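Local coordinates for Ufm1-specific protease (Caenorhabditis elegans, PDB 5EJJ), which is a thiol protease that hydrolyses the peptide bond at the C-terminal glycine of the ubiquitin-like modifier Ufm1 attached to target proteins, at residues 1-13 against 107-121. Sequence-based numbering, arbitrary orientation.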
loop_
_atom_site.group_PDB
_atom_site.type_symbol
_atom_site.label_atom_id
_atom_site.label_comp_id
_atom_site.label_asym_id
_atom_site.label_seq_id
_atom_site.Cartn_x
_atom_site.Cartn_y
_atom_site.Cartn_z
ATOM N N ASN A 1 22.483 26.256 10.727
ATOM C CA ASN A 1 22.736 26.163 9.285
ATOM C C ASN A 1 22.926 24.725 8.783
ATOM O O ASN A 1 24.034 24.181 8.790
ATOM C CB ASN A 1 23.937 27.028 8.878
ATOM C CG ASN A 1 23.887 27.437 7.415
ATOM O OD1 ASN A 1 24.232 26.650 6.522
ATOM N ND2 ASN A 1 23.441 28.671 7.160
ATOM N N GLU A 2 21.832 24.124 8.334
ATOM C CA GLU A 2 21.819 22.729 7.922
ATOM C C GLU A 2 20.599 22.543 7.020
ATOM O O GLU A 2 19.544 23.130 7.263
ATOM C CB GLU A 2 21.728 21.830 9.157
ATOM C CG GLU A 2 20.662 22.305 10.148
ATOM C CD GLU A 2 20.543 21.431 11.393
ATOM O OE1 GLU A 2 19.473 21.467 12.040
ATOM O OE2 GLU A 2 21.510 20.720 11.740
ATOM N N LEU A 3 20.734 21.746 5.970
ATOM C CA LEU A 3 19.626 21.578 5.039
ATOM C C LEU A 3 18.760 20.376 5.362
ATOM O O LEU A 3 19.233 19.244 5.372
ATOM C CB LEU A 3 20.130 21.406 3.613
ATOM C CG LEU A 3 20.914 22.551 3.008
ATOM C CD1 LEU A 3 21.108 22.257 1.524
ATOM C CD2 LEU A 3 20.165 23.867 3.282
ATOM N N TRP A 4 17.486 20.637 5.594
ATOM C CA TRP A 4 16.503 19.590 5.698
ATOM C C TRP A 4 15.690 19.586 4.440
ATOM O O TRP A 4 15.525 20.615 3.800
ATOM C CB TRP A 4 15.607 19.827 6.897
ATOM C CG TRP A 4 16.273 19.411 8.136
ATOM C CD1 TRP A 4 17.213 20.104 8.827
ATOM C CD2 TRP A 4 16.089 18.179 8.826
ATOM N NE1 TRP A 4 17.616 19.393 9.923
ATOM C CE2 TRP A 4 16.942 18.202 9.949
ATOM C CE3 TRP A 4 15.270 17.062 8.618
ATOM C CZ2 TRP A 4 17.010 17.149 10.863
ATOM C CZ3 TRP A 4 15.334 16.020 9.527
ATOM C CH2 TRP A 4 16.201 16.074 10.638
ATOM N N PHE A 5 15.194 18.413 4.083
ATOM C CA PHE A 5 14.374 18.258 2.909
ATOM C C PHE A 5 13.036 17.704 3.317
ATOM O O PHE A 5 12.939 16.901 4.242
ATOM C CB PHE A 5 15.070 17.339 1.924
ATOM C CG PHE A 5 16.385 17.878 1.455
ATOM C CD1 PHE A 5 17.524 17.766 2.254
ATOM C CD2 PHE A 5 16.483 18.530 0.223
ATOM C CE1 PHE A 5 18.743 18.289 1.832
ATOM C CE2 PHE A 5 17.692 19.045 -0.207
ATOM C CZ PHE A 5 18.828 18.927 0.600
ATOM N N ILE A 6 11.996 18.156 2.634
ATOM C CA ILE A 6 10.650 17.733 2.950
ATOM C C ILE A 6 9.794 17.694 1.684
ATOM O O ILE A 6 10.058 18.408 0.702
ATOM C CB ILE A 6 10.051 18.674 3.991
ATOM C CG1 ILE A 6 8.736 18.135 4.532
ATOM C CG2 ILE A 6 9.924 20.070 3.432
ATOM C CD1 ILE A 6 8.153 19.003 5.636
ATOM N N ASP A 7 8.788 16.824 1.682
ATOM C CA ASP A 7 7.800 16.861 0.622
ATOM C C ASP A 7 6.590 17.621 1.140
ATOM O O ASP A 7 5.690 17.028 1.757
ATOM C CB ASP A 7 7.434 15.452 0.197
ATOM C CG ASP A 7 6.525 15.411 -1.026
ATOM O OD1 ASP A 7 5.706 16.338 -1.217
ATOM O OD2 ASP A 7 6.621 14.418 -1.791
ATOM N N ALA A 8 6.579 18.937 0.896
ATOM C CA ALA A 8 5.494 19.800 1.355
ATOM C C ALA A 8 4.097 19.428 0.824
ATOM O O ALA A 8 3.130 19.523 1.565
ATOM C CB ALA A 8 5.807 21.219 1.068
ATOM N N GLN A 9 3.984 19.005 -0.435
ATOM C CA GLN A 9 2.678 18.590 -0.959
ATOM C C GLN A 9 2.124 17.498 -0.082
ATOM O O GLN A 9 0.970 17.568 0.373
ATOM C CB GLN A 9 2.747 18.050 -2.394
ATOM C CG GLN A 9 3.311 18.988 -3.469
ATOM C CD GLN A 9 2.473 20.247 -3.697
ATOM O OE1 GLN A 9 1.481 20.499 -2.984
ATOM N NE2 GLN A 9 2.875 21.055 -4.693
ATOM N N ALA A 10 2.969 16.491 0.157
ATOM C CA ALA A 10 2.604 15.308 0.931
ATOM C C ALA A 10 2.082 15.746 2.298
ATOM O O ALA A 10 1.001 15.326 2.721
ATOM C CB ALA A 10 3.778 14.411 1.056
ATOM N N MET A 11 2.837 16.636 2.952
ATOM C CA MET A 11 2.437 17.253 4.220
ATOM C C MET A 11 1.059 17.888 4.164
ATOM O O MET A 11 0.217 17.550 4.982
ATOM C CB MET A 11 3.445 18.306 4.653
ATOM C CG MET A 11 3.035 19.049 5.922
ATOM S SD MET A 11 4.237 20.306 6.469
ATOM C CE MET A 11 4.237 21.440 5.083
ATOM N N PHE A 12 0.840 18.804 3.210
ATOM C CA PHE A 12 -0.449 19.481 3.021
ATOM C C PHE A 12 -1.578 18.480 2.893
ATOM O O PHE A 12 -2.639 18.621 3.511
ATOM C CB PHE A 12 -0.440 20.338 1.756
ATOM C CG PHE A 12 0.520 21.483 1.807
ATOM C CD1 PHE A 12 0.779 22.134 3.011
ATOM C CD2 PHE A 12 1.180 21.896 0.666
ATOM C CE1 PHE A 12 1.684 23.181 3.080
ATOM C CE2 PHE A 12 2.084 22.940 0.725
ATOM C CZ PHE A 12 2.335 23.586 1.940
ATOM N N GLN A 13 -1.348 17.464 2.074
ATOM C CA GLN A 13 -2.334 16.419 1.900
ATOM C C GLN A 13 -2.632 15.687 3.204
ATOM O O GLN A 13 -3.728 15.184 3.400
ATOM C CB GLN A 13 -1.846 15.417 0.874
ATOM C CG GLN A 13 -2.839 14.330 0.624
ATOM C CD GLN A 13 -4.093 14.883 0.037
ATOM O OE1 GLN A 13 -4.046 15.811 -0.776
ATOM N NE2 GLN A 13 -5.232 14.337 0.442
ATOM N N ILE A 107 3.525 26.108 -1.048
ATOM C CA ILE A 107 4.952 25.808 -0.893
ATOM C C ILE A 107 5.655 27.138 -0.770
ATOM O O ILE A 107 6.623 27.302 -0.022
ATOM C CB ILE A 107 5.520 25.068 -2.114
ATOM C CG1 ILE A 107 5.189 23.575 -2.021
ATOM C CG2 ILE A 107 7.035 25.296 -2.235
ATOM C CD1 ILE A 107 5.571 22.790 -3.273
ATOM N N SER A 108 5.111 28.081 -1.535
ATOM C CA SER A 108 5.471 29.491 -1.546
ATOM C C SER A 108 5.645 30.020 -0.064
ATOM O O SER A 108 6.746 30.431 0.351
ATOM C CB SER A 108 4.432 30.287 -2.444
ATOM O OG SER A 108 3.714 29.525 -3.479
ATOM N N GLU A 109 4.583 29.941 0.744
ATOM C CA GLU A 109 4.602 30.479 2.112
ATOM C C GLU A 109 5.423 29.651 3.097
ATOM O O GLU A 109 6.037 30.197 4.035
ATOM C CB GLU A 109 3.183 30.591 2.678
ATOM C CG GLU A 109 2.247 31.552 1.951
ATOM C CD GLU A 109 0.828 31.536 2.537
ATOM O OE1 GLU A 109 -0.160 31.564 1.753
ATOM O OE2 GLU A 109 0.711 31.489 3.790
ATOM N N PHE A 110 5.390 28.329 2.905
ATOM C CA PHE A 110 6.081 27.377 3.787
ATOM C C PHE A 110 7.596 27.602 3.813
ATOM O O PHE A 110 8.235 27.460 4.854
ATOM C CB PHE A 110 5.770 25.918 3.405
ATOM C CG PHE A 110 6.636 24.915 4.124
ATOM C CD1 PHE A 110 6.287 24.460 5.388
ATOM C CD2 PHE A 110 7.815 24.448 3.550
ATOM C CE1 PHE A 110 7.087 23.547 6.061
ATOM C CE2 PHE A 110 8.631 23.536 4.228
ATOM C CZ PHE A 110 8.268 23.088 5.484
ATOM N N LEU A 111 8.169 27.945 2.669
ATOM C CA LEU A 111 9.598 28.163 2.625
ATOM C C LEU A 111 10.054 29.395 3.398
ATOM O O LEU A 111 11.172 29.410 3.911
ATOM C CB LEU A 111 10.065 28.250 1.190
ATOM C CG LEU A 111 9.854 26.932 0.461
ATOM C CD1 LEU A 111 10.268 27.101 -1.015
ATOM C CD2 LEU A 111 10.609 25.774 1.172
ATOM N N ASP A 112 9.196 30.415 3.478
ATOM C CA ASP A 112 9.541 31.695 4.116
ATOM C C ASP A 112 9.487 31.589 5.622
ATOM O O ASP A 112 10.227 32.268 6.344
ATOM C CB ASP A 112 8.559 32.785 3.703
ATOM C CG ASP A 112 8.673 33.142 2.241
ATOM O OD1 ASP A 112 7.815 32.669 1.447
ATOM O OD2 ASP A 112 9.625 33.893 1.893
ATOM N N MET A 113 8.581 30.741 6.086
ATOM C CA MET A 113 8.408 30.514 7.502
ATOM C C MET A 113 9.409 29.496 8.071
ATOM O O MET A 113 9.539 29.370 9.297
ATOM C CB MET A 113 6.988 30.038 7.744
ATOM C CG MET A 113 6.388 30.550 9.008
ATOM S SD MET A 113 4.983 31.568 8.604
ATOM C CE MET A 113 5.823 32.898 7.725
ATOM N N ASN A 114 10.109 28.770 7.190
ATOM C CA ASN A 114 10.982 27.660 7.615
ATOM C C ASN A 114 12.307 27.576 6.830
ATOM O O ASN A 114 12.521 26.656 6.025
ATOM C CB ASN A 114 10.223 26.315 7.591
ATOM C CG ASN A 114 8.914 26.354 8.402
ATOM O OD1 ASN A 114 8.896 26.090 9.615
ATOM N ND2 ASN A 114 7.814 26.685 7.725
ATOM N N VAL A 115 13.204 28.526 7.106
ATOM C CA VAL A 115 14.378 28.767 6.251
ATOM C C VAL A 115 15.300 27.564 6.010
ATOM O O VAL A 115 15.911 27.457 4.940
ATOM C CB VAL A 115 15.220 30.016 6.696
ATOM C CG1 VAL A 115 14.326 31.201 6.928
ATOM C CG2 VAL A 115 16.014 29.723 7.934
ATOM N N MET A 116 15.411 26.659 6.974
ATOM C CA MET A 116 16.338 25.563 6.764
ATOM C C MET A 116 15.753 24.399 5.960
ATOM O O MET A 116 16.474 23.473 5.593
ATOM C CB MET A 116 17.035 25.113 8.056
ATOM C CG MET A 116 16.153 24.574 9.159
ATOM S SD MET A 116 17.178 23.731 10.405
ATOM C CE MET A 116 16.023 23.587 11.777
ATOM N N PHE A 117 14.469 24.473 5.622
ATOM C CA PHE A 117 13.857 23.413 4.820
ATOM C C PHE A 117 13.826 23.670 3.325
ATOM O O PHE A 117 13.712 24.812 2.895
ATOM C CB PHE A 117 12.461 23.096 5.330
ATOM C CG PHE A 117 12.479 22.412 6.642
ATOM C CD1 PHE A 117 12.715 23.134 7.800
ATOM C CD2 PHE A 117 12.327 21.040 6.720
ATOM C CE1 PHE A 117 12.767 22.510 9.016
ATOM C CE2 PHE A 117 12.374 20.404 7.944
ATOM C CZ PHE A 117 12.598 21.140 9.094
ATOM N N ASN A 118 13.925 22.590 2.548
ATOM C CA ASN A 118 13.811 22.630 1.091
ATOM C C ASN A 118 12.730 21.704 0.608
ATOM O O ASN A 118 12.752 20.544 0.953
ATOM C CB ASN A 118 15.095 22.151 0.445
ATOM C CG ASN A 118 16.175 23.193 0.445
ATOM O OD1 ASN A 118 16.532 23.738 1.496
ATOM N ND2 ASN A 118 16.721 23.477 -0.739
ATOM N N ASN A 119 11.802 22.194 -0.212
ATOM C CA ASN A 119 10.790 21.320 -0.814
ATOM C C ASN A 119 11.333 20.304 -1.824
ATOM O O ASN A 119 12.187 20.620 -2.637
ATOM C CB ASN A 119 9.686 22.121 -1.485
ATOM C CG ASN A 119 8.645 21.220 -2.100
ATOM O OD1 ASN A 119 7.795 20.678 -1.404
ATOM N ND2 ASN A 119 8.734 21.016 -3.398
ATOM N N GLU A 120 10.819 19.088 -1.790
ATOM C CA GLU A 120 11.367 18.055 -2.635
ATOM C C GLU A 120 10.353 16.953 -2.773
ATOM O O GLU A 120 9.599 16.687 -1.845
ATOM C CB GLU A 120 12.646 17.523 -2.013
ATOM C CG GLU A 120 12.911 16.041 -2.211
ATOM C CD GLU A 120 14.352 15.673 -1.872
ATOM O OE1 GLU A 120 15.255 16.363 -2.429
ATOM O OE2 GLU A 120 14.570 14.726 -1.051
ATOM N N HIS A 121 10.299 16.331 -3.944
ATOM C CA HIS A 121 9.308 15.306 -4.164
ATOM C C HIS A 121 10.013 14.001 -3.820
ATOM O O HIS A 121 10.670 13.402 -4.660
ATOM C CB HIS A 121 8.767 15.363 -5.601
ATOM C CG HIS A 121 7.785 14.277 -5.929
ATOM N ND1 HIS A 121 6.737 13.941 -5.098
ATOM C CD2 HIS A 121 7.699 13.447 -7.001
ATOM C CE1 HIS A 121 6.047 12.946 -5.639
ATOM N NE2 HIS A 121 6.610 12.630 -6.793
HETATM O O HOH W 1 6.187 18.943 -2.163
#
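Ile107 opens the contact from the first turn of helix 107-113: its CG1 lies 3.9 Å from Ala8 CB, CD1 reaches the amide end of Gln9, and its backbone N meets the edge of the Phe12 ring. One turn on, Phe110 has its CG anti to the backbone N (chi1 170°), which sends the ring between the two elements of segment 1-13. Its CE2 is 3.8 Å from Ile6 CG2, CD1 lies 3.7 Å from Met11 CE, and Met11 SD stands obliquely to the ring, 5.2 Å from its centroid, a Met-aromatic contact. After the type I turn from Asn114 to Phe117, Met116 O accepts from Trp4 N in a nearly straight bond (170° at the hydrogen), and Met116 SD approaches the indole obliquely, 4.0 Å from Trp4 CD1. Phe117 then receives Trp4 CB over one face, 3.8 Å from the ring centroid, a CH-pi contact. Asn118 directs both backbone N and O to strand 4-6, bonding Trp4 O and Ile6 N, which flank its partner Phe5, the parallel pattern. Asn119 OD1 accepts from Ala8 N at 3.1 Å, and one water bonds Gln9 N and Asp7 OD1. That Asp7 oxygen also caps helix 8-19 by accepting from Ala10 N. Beyond the strand, His121 ND1 donates weakly to Asp7 OD2. Strand 4-6 is also backbone-bonded, through Phe5, to Lys44 and Val46 at the start of strand 45-53; Ile6 and Phe117 pack on Val46, Met11 and Phe117 meet Leu95 of strand 94-97, and Phe12 and Phe110 rest on Met101 of helix 99-104.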